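PDB 2X4L: ferric-siderophore receptor protein from Streptomyces coelicolor, which probably binds ferric siderophores outside the cell membrane and hands them to an uptake transporter, as in other solute-binding proteins of its family. Local coordinates for residues K257-M265 with L314-G325; E64-T73 with V88-W98. All coordinates share one frame; numbering follows the deposited sequence.

Starting from the N terminus, the chain first closes interaction 2, where 64-73 and 88-98 meet across a short excursion of 14 residues that contains neither helix nor strand. This contact sets strand 92-95 on the edge of the five-stranded parallel sheet. Much later, interaction 1 brings the last residues, 314-325, back to 257-265 after 48 intervening residues, joining the C-terminal helix and tail to strand 262-266 of the mixed sheet. The two loops follow one another in series, neither nested nor crossed. Their centres lie about 34 Å apart, on opposite sides of the chain's centre; interaction 2 belongs to the parallel sheet and interaction 1 to the mixed one.

Interaction 1: K257-M265 with L314-G325; sequences KYPADVIIM and LAEAIENAKKVG
Asp261 reaches across to the C-terminal tail and takes two backbone N-H groups on a single carboxylate oxygen. Val324 N lies 2.8 Å from Asp261 OD1, coming from the anti side and 34° out of the carboxylate plane. Gly325 N is 3.0 Å from the same OD1, the hydrogen bond almost straight (N-H...O 174°) and the donor nearly in line with the C-O bond. The other oxygen, Asp261 OD2, forms a salt bridge with Arg200, whose guanidinium also donates to Gly325 O; one arginine thus serves both aspartate and chain terminus. Lys323 CG passes 3.6 Å from Asp261 OD1, but its extended chain carries the ammonium away. With an alanine for Asp261, the amides of Val324 and Gly325 would probably lose their shared acceptor and Arg200 its carboxylate partner, leaving the tail freer to move. Lys196 NZ is hydrogen-bonded to the carbonyl oxygens of Ile318, Glu319 and Ala321, where helix 304-320 ends. Next along the strand, Val262 forks, with CG1 anti to the backbone N (chi1 171°) and 4.0 Å from Ala317 CB, while CG2 sits 3.7 Å from CB of Ala321, the first residue beyond the helix. Two residues on, Ile264 CG2 meets Leu314 CD1 at 4.0 Å. Through Leu314 and Ala317 the helix packs, in alpha/beta fashion, on strand 262-266, which runs between strands 200-206 and 293-296; Leu314 also touches helix 173-195.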
# COMPACT_ATOMS: atom_id res chain seq x y z
N LYS A 257 2.73 11.25 22.78
CA LYS A 257 4.16 11.50 22.82
C LYS A 257 4.62 12.66 21.95
O LYS A 257 5.51 13.43 22.38
CB LYS A 257 4.96 10.22 22.53
CG LYS A 257 6.44 10.37 22.55
CD LYS A 257 7.24 9.08 22.42
CE LYS A 257 8.71 9.43 22.41
NZ LYS A 257 9.59 8.24 22.36
N TYR A 258 4.12 12.66 20.70
CA TYR A 258 4.54 13.62 19.70
C TYR A 258 3.39 14.58 19.37
O TYR A 258 2.29 14.17 19.00
CB TYR A 258 4.93 12.92 18.36
CG TYR A 258 5.99 11.90 18.57
CD1 TYR A 258 7.28 12.28 18.80
CD2 TYR A 258 5.68 10.57 18.51
CE1 TYR A 258 8.28 11.33 19.00
CE2 TYR A 258 6.63 9.62 18.70
CZ TYR A 258 7.96 10.03 18.97
OH TYR A 258 8.98 9.10 19.14
N PRO A 259 3.67 15.87 19.41
CA PRO A 259 2.60 16.81 19.00
C PRO A 259 2.40 16.66 17.46
O PRO A 259 3.39 16.62 16.70
CB PRO A 259 3.22 18.15 19.35
CG PRO A 259 4.11 17.77 20.57
CD PRO A 259 4.77 16.55 20.13
N ALA A 260 1.14 16.54 17.04
CA ALA A 260 0.84 16.38 15.64
C ALA A 260 -0.38 17.24 15.30
O ALA A 260 -1.27 17.46 16.15
CB ALA A 260 0.56 14.93 15.35
N ASP A 261 -0.41 17.78 14.08
CA ASP A 261 -1.49 18.56 13.60
C ASP A 261 -2.45 17.75 12.70
O ASP A 261 -3.67 17.93 12.72
CB ASP A 261 -0.97 19.78 12.84
CG ASP A 261 -0.03 20.56 13.68
OD1 ASP A 261 -0.40 20.91 14.83
OD2 ASP A 261 1.18 20.69 13.39
N VAL A 262 -1.87 16.84 11.90
CA VAL A 262 -2.67 15.96 11.03
C VAL A 262 -2.17 14.55 11.34
O VAL A 262 -0.93 14.31 11.41
CB VAL A 262 -2.40 16.25 9.53
CG1 VAL A 262 -3.07 15.19 8.68
CG2 VAL A 262 -2.92 17.63 9.21
N ILE A 263 -3.10 13.64 11.58
CA ILE A 263 -2.72 12.19 11.75
C ILE A 263 -3.28 11.40 10.57
O ILE A 263 -4.47 11.56 10.22
CB ILE A 263 -3.27 11.68 13.06
CG1 ILE A 263 -2.74 12.52 14.18
CG2 ILE A 263 -2.88 10.17 13.22
CD1 ILE A 263 -3.36 12.10 15.63
N ILE A 264 -2.40 10.57 9.94
CA ILE A 264 -2.80 9.70 8.86
C ILE A 264 -2.76 8.27 9.38
O ILE A 264 -1.68 7.82 9.87
CB ILE A 264 -2.00 9.96 7.60
CG1 ILE A 264 -0.49 9.62 7.68
CG2 ILE A 264 -2.14 11.55 7.28
CD1 ILE A 264 0.32 9.76 6.35
N MET A 265 -3.92 7.61 9.41
CA MET A 265 -4.04 6.30 10.07
C MET A 265 -4.20 5.17 9.05
O MET A 265 -5.04 5.21 8.17
CB MET A 265 -5.27 6.29 10.98
CG MET A 265 -5.08 7.18 12.26
SD MET A 265 -3.77 6.70 13.28
CE MET A 265 -4.38 5.12 13.89
N LEU A 314 -3.95 13.90 1.39
CA LEU A 314 -2.96 14.50 2.28
C LEU A 314 -2.78 16.00 1.99
O LEU A 314 -2.71 16.81 2.92
CB LEU A 314 -1.61 13.71 2.19
CG LEU A 314 -0.52 14.30 3.11
CD1 LEU A 314 -0.93 14.32 4.60
CD2 LEU A 314 0.67 13.41 3.01
N ALA A 315 -2.72 16.35 0.68
CA ALA A 315 -2.75 17.77 0.38
C ALA A 315 -3.95 18.54 0.99
O ALA A 315 -3.77 19.59 1.59
CB ALA A 315 -2.71 18.02 -1.14
N GLU A 316 -5.14 17.98 0.82
CA GLU A 316 -6.35 18.59 1.35
C GLU A 316 -6.24 18.78 2.88
O GLU A 316 -6.61 19.83 3.40
CB GLU A 316 -7.56 17.73 0.99
CG GLU A 316 -8.87 18.29 1.54
CD GLU A 316 -10.02 17.40 1.19
OE1 GLU A 316 -10.01 16.17 1.40
OE2 GLU A 316 -10.96 17.93 0.63
N ALA A 317 -5.75 17.76 3.58
CA ALA A 317 -5.68 17.83 4.99
C ALA A 317 -4.70 18.95 5.40
O ALA A 317 -5.00 19.78 6.26
CB ALA A 317 -5.22 16.46 5.58
N ILE A 318 -3.56 19.02 4.69
CA ILE A 318 -2.57 20.05 5.04
C ILE A 318 -3.06 21.44 4.70
O ILE A 318 -2.89 22.38 5.48
CB ILE A 318 -1.22 19.73 4.32
CG1 ILE A 318 -0.60 18.45 5.00
CG2 ILE A 318 -0.18 20.91 4.48
CD1 ILE A 318 0.63 17.96 4.18
N GLU A 319 -3.70 21.57 3.55
CA GLU A 319 -4.26 22.88 3.12
C GLU A 319 -5.21 23.47 4.15
O GLU A 319 -5.18 24.68 4.39
CB GLU A 319 -5.03 22.71 1.75
CG GLU A 319 -4.10 22.45 0.59
CD GLU A 319 -4.76 21.75 -0.57
OE1 GLU A 319 -6.02 21.48 -0.50
OE2 GLU A 319 -4.04 21.42 -1.56
N ASN A 320 -5.99 22.59 4.77
CA ASN A 320 -7.05 23.06 5.68
C ASN A 320 -6.71 22.94 7.15
O ASN A 320 -7.46 23.49 7.97
CB ASN A 320 -8.27 22.32 5.30
CG ASN A 320 -8.68 22.71 3.87
OD1 ASN A 320 -8.47 21.96 2.87
ND2 ASN A 320 -9.21 23.94 3.74
N ALA A 321 -5.55 22.35 7.47
CA ALA A 321 -5.25 22.08 8.87
C ALA A 321 -4.93 23.36 9.66
O ALA A 321 -4.27 24.28 9.17
CB ALA A 321 -4.02 21.17 8.91
N LYS A 322 -5.33 23.36 10.92
CA LYS A 322 -4.88 24.30 11.91
C LYS A 322 -3.75 23.70 12.70
O LYS A 322 -3.77 22.50 12.91
CB LYS A 322 -6.06 24.59 12.86
CG LYS A 322 -7.18 25.40 12.22
CD LYS A 322 -8.47 25.29 13.10
CE LYS A 322 -9.74 25.36 12.25
NZ LYS A 322 -9.76 26.62 11.42
N LYS A 323 -2.75 24.50 13.13
CA LYS A 323 -1.71 23.97 13.96
C LYS A 323 -2.34 23.84 15.35
O LYS A 323 -2.81 24.83 15.96
CB LYS A 323 -0.42 24.85 13.94
CG LYS A 323 0.69 24.31 14.83
CD LYS A 323 1.93 25.21 14.75
CE LYS A 323 3.10 24.54 15.44
NZ LYS A 323 4.18 25.51 15.83
N VAL A 324 -2.38 22.61 15.85
CA VAL A 324 -3.08 22.34 17.14
C VAL A 324 -2.30 21.51 18.15
O VAL A 324 -2.66 21.47 19.34
CB VAL A 324 -4.47 21.66 16.91
CG1 VAL A 324 -5.39 22.64 16.15
CG2 VAL A 324 -4.32 20.30 16.13
N GLY A 325 -1.28 20.76 17.69
CA GLY A 325 -0.59 19.78 18.52
C GLY A 325 0.23 20.39 19.63
O GLY A 325 0.74 21.50 19.51
OXT GLY A 325 0.36 19.69 20.64

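Interaction 2: E64-T73 with V88-W98; sequences EVKGVFGPTT and VDKVTVLGNEW
Asn96 OD1 is gripped by two successive backbone amides, Thr72 N and Thr73 N, each 2.9 Å away. The first approaches nearly in line with the amide C=O, the second in its plane on a lone pair. On the other branch, Asn96 ND2 gives a 2.9 Å bond to Thr73 OG1, which lies close to the amide plane, so three bonds fix the rotation of this side chain. Alongside, the strands pair in parallel: Thr92 N donates to Lys66 O, Val68 N to Thr92 O, and Leu94 N to Val68 O at 2.8 Å. A water links Lys66 O with Thr92 OG1. Gly70 N donates to Gly95 O, whereas Gly95 N is buried without a partner. On one face, Val68 chi1 of -62° puts CG1 beside the backbone N and leaves CG2 between N and carbonyl carbon, where it touches Val91 CG2 at 3.9 Å and Val93 CG2 at 4.0 Å. Thr72 CG2 also meets Val93 CG2, 3.9 Å away. These are neighbouring parallel strands at the edge of the five-stranded sheet, in the order 92-95, 67-69, 48-51, with helix 52-60 packed on Val68 and helix 103-108 against Leu94 and Thr92.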
# COMPACT_ATOMS: atom_id res chain seq x y z
N GLU A 64 -6.72 -8.53 -16.31
CA GLU A 64 -7.49 -9.36 -15.39
C GLU A 64 -6.63 -10.40 -14.73
O GLU A 64 -5.70 -10.94 -15.33
CB GLU A 64 -8.62 -10.06 -16.17
CG GLU A 64 -9.18 -11.40 -15.63
CD GLU A 64 -10.09 -12.19 -16.66
OE1 GLU A 64 -10.36 -11.68 -17.78
OE2 GLU A 64 -10.51 -13.35 -16.35
N VAL A 65 -6.93 -10.71 -13.48
CA VAL A 65 -6.33 -11.87 -12.81
C VAL A 65 -7.39 -12.98 -12.56
O VAL A 65 -8.64 -12.72 -12.58
CB VAL A 65 -5.61 -11.50 -11.44
CG1 VAL A 65 -4.78 -10.30 -11.70
CG2 VAL A 65 -6.65 -11.23 -10.33
N LYS A 66 -6.91 -14.21 -12.42
CA LYS A 66 -7.83 -15.32 -12.12
C LYS A 66 -7.96 -15.58 -10.62
O LYS A 66 -9.05 -16.00 -10.16
CB LYS A 66 -7.38 -16.58 -12.82
CG LYS A 66 -7.34 -16.45 -14.36
CD LYS A 66 -8.72 -16.50 -14.94
CE LYS A 66 -8.85 -16.31 -16.49
NZ LYS A 66 -7.81 -16.85 -17.36
N GLY A 67 -6.88 -15.33 -9.84
CA GLY A 67 -6.99 -15.60 -8.39
C GLY A 67 -6.26 -14.50 -7.63
O GLY A 67 -5.36 -13.85 -8.18
N VAL A 68 -6.73 -14.29 -6.40
CA VAL A 68 -6.11 -13.30 -5.52
C VAL A 68 -5.87 -13.94 -4.17
O VAL A 68 -6.54 -14.89 -3.77
CB VAL A 68 -6.92 -11.98 -5.34
CG1 VAL A 68 -7.06 -11.32 -6.70
CG2 VAL A 68 -8.32 -12.22 -4.68
N PHE A 69 -4.95 -13.34 -3.40
CA PHE A 69 -4.78 -13.68 -2.00
C PHE A 69 -4.40 -12.42 -1.25
O PHE A 69 -3.56 -11.62 -1.65
CB PHE A 69 -3.67 -14.80 -1.85
CG PHE A 69 -2.35 -14.47 -2.44
CD1 PHE A 69 -1.32 -13.96 -1.65
CD2 PHE A 69 -2.11 -14.58 -3.82
CE1 PHE A 69 -0.05 -13.62 -2.15
CE2 PHE A 69 -0.82 -14.27 -4.37
CZ PHE A 69 0.20 -13.77 -3.51
N GLY A 70 -5.08 -12.26 -0.09
CA GLY A 70 -4.88 -11.05 0.72
C GLY A 70 -6.24 -10.58 1.18
O GLY A 70 -7.27 -11.16 0.89
N PRO A 71 -6.24 -9.48 1.95
CA PRO A 71 -7.51 -8.90 2.36
C PRO A 71 -8.30 -8.52 1.13
O PRO A 71 -7.89 -7.65 0.38
CB PRO A 71 -7.07 -7.63 3.17
CG PRO A 71 -5.68 -7.92 3.56
CD PRO A 71 -5.07 -8.67 2.36
N THR A 72 -9.46 -9.18 0.92
CA THR A 72 -10.20 -9.03 -0.34
C THR A 72 -11.62 -8.56 -0.14
O THR A 72 -12.08 -7.69 -0.88
CB THR A 72 -10.16 -10.34 -1.13
OG1 THR A 72 -8.78 -10.73 -1.33
CG2 THR A 72 -10.75 -10.05 -2.56
N THR A 73 -12.34 -9.20 0.84
CA THR A 73 -13.66 -8.70 1.18
C THR A 73 -13.73 -8.46 2.67
O THR A 73 -12.94 -9.00 3.47
CB THR A 73 -14.78 -9.65 0.83
OG1 THR A 73 -14.58 -10.92 1.51
CG2 THR A 73 -14.86 -9.85 -0.69
N VAL A 88 -14.51 -8.58 -7.26
CA VAL A 88 -14.14 -9.61 -6.25
C VAL A 88 -15.00 -10.86 -6.35
O VAL A 88 -14.57 -11.94 -5.89
CB VAL A 88 -14.19 -9.01 -4.77
CG1 VAL A 88 -13.24 -7.89 -4.69
CG2 VAL A 88 -15.57 -8.64 -4.33
N ASP A 89 -16.18 -10.79 -6.98
CA ASP A 89 -16.99 -12.00 -7.20
C ASP A 89 -16.33 -12.84 -8.29
O ASP A 89 -16.45 -14.07 -8.24
CB ASP A 89 -18.47 -11.69 -7.55
CG ASP A 89 -19.29 -13.01 -7.64
OD1 ASP A 89 -19.41 -13.71 -6.55
OD2 ASP A 89 -19.69 -13.44 -8.77
N LYS A 90 -15.75 -12.22 -9.34
CA LYS A 90 -15.25 -13.02 -10.46
C LYS A 90 -13.98 -13.74 -10.16
O LYS A 90 -13.80 -14.92 -10.58
CB LYS A 90 -15.12 -12.06 -11.65
CG LYS A 90 -14.51 -12.73 -12.90
CD LYS A 90 -14.42 -11.69 -14.04
CE LYS A 90 -13.92 -12.28 -15.35
NZ LYS A 90 -14.73 -13.42 -15.71
N VAL A 91 -13.10 -13.10 -9.43
CA VAL A 91 -11.82 -13.74 -9.16
C VAL A 91 -11.98 -14.81 -8.10
O VAL A 91 -12.97 -14.81 -7.39
CB VAL A 91 -10.82 -12.70 -8.55
CG1 VAL A 91 -10.47 -11.53 -9.59
CG2 VAL A 91 -11.27 -12.10 -7.27
N THR A 92 -11.06 -15.76 -8.06
CA THR A 92 -11.10 -16.76 -6.99
C THR A 92 -10.24 -16.25 -5.84
O THR A 92 -9.07 -15.99 -6.04
CB THR A 92 -10.51 -18.11 -7.51
OG1 THR A 92 -11.41 -18.62 -8.55
CG2 THR A 92 -10.37 -19.13 -6.36
N VAL A 93 -10.83 -16.15 -4.65
CA VAL A 93 -10.12 -15.72 -3.50
C VAL A 93 -9.50 -16.97 -2.84
O VAL A 93 -10.20 -17.89 -2.37
CB VAL A 93 -11.10 -15.04 -2.52
CG1 VAL A 93 -10.44 -14.65 -1.21
CG2 VAL A 93 -11.65 -13.75 -3.16
N LEU A 94 -8.14 -16.97 -2.80
CA LEU A 94 -7.38 -18.09 -2.30
C LEU A 94 -7.11 -17.95 -0.81
O LEU A 94 -6.72 -18.93 -0.15
CB LEU A 94 -6.05 -18.14 -3.08
CG LEU A 94 -6.27 -18.45 -4.56
CD1 LEU A 94 -4.89 -18.25 -5.26
CD2 LEU A 94 -6.74 -19.87 -4.82
N GLY A 95 -7.26 -16.72 -0.30
CA GLY A 95 -7.03 -16.41 1.11
C GLY A 95 -7.58 -14.97 1.24
O GLY A 95 -7.39 -14.17 0.30
N ASN A 96 -8.16 -14.67 2.40
CA ASN A 96 -8.93 -13.40 2.57
C ASN A 96 -8.35 -12.55 3.68
O ASN A 96 -9.08 -11.74 4.32
CB ASN A 96 -10.43 -13.68 2.80
CG ASN A 96 -11.31 -12.60 2.21
OD1 ASN A 96 -10.87 -11.50 1.89
ND2 ASN A 96 -12.62 -12.92 2.10
N GLU A 97 -7.05 -12.74 3.93
CA GLU A 97 -6.28 -12.00 4.94
C GLU A 97 -4.82 -12.16 4.47
O GLU A 97 -4.53 -13.02 3.59
CB GLU A 97 -6.50 -12.49 6.40
CG GLU A 97 -6.08 -13.91 6.54
CD GLU A 97 -6.41 -14.54 7.90
OE1 GLU A 97 -7.23 -13.95 8.63
OE2 GLU A 97 -5.85 -15.63 8.25
N TRP A 98 -3.94 -11.35 5.07
CA TRP A 98 -2.52 -11.52 4.78
C TRP A 98 -2.01 -12.92 5.22
O TRP A 98 -2.46 -13.52 6.24
CB TRP A 98 -1.75 -10.46 5.52
CG TRP A 98 -0.26 -10.52 5.30
CD1 TRP A 98 0.46 -9.78 4.39
CD2 TRP A 98 0.70 -11.25 6.09
NE1 TRP A 98 1.80 -10.11 4.53
CE2 TRP A 98 1.97 -11.02 5.51
CE3 TRP A 98 0.60 -12.19 7.15
CZ2 TRP A 98 3.17 -11.56 6.09
CZ3 TRP A 98 1.81 -12.80 7.66
CH2 TRP A 98 3.03 -12.49 7.10
O HOH W 1 -11.07 -17.72 -11.35
O HOH W 2 -11.55 -10.99 5.00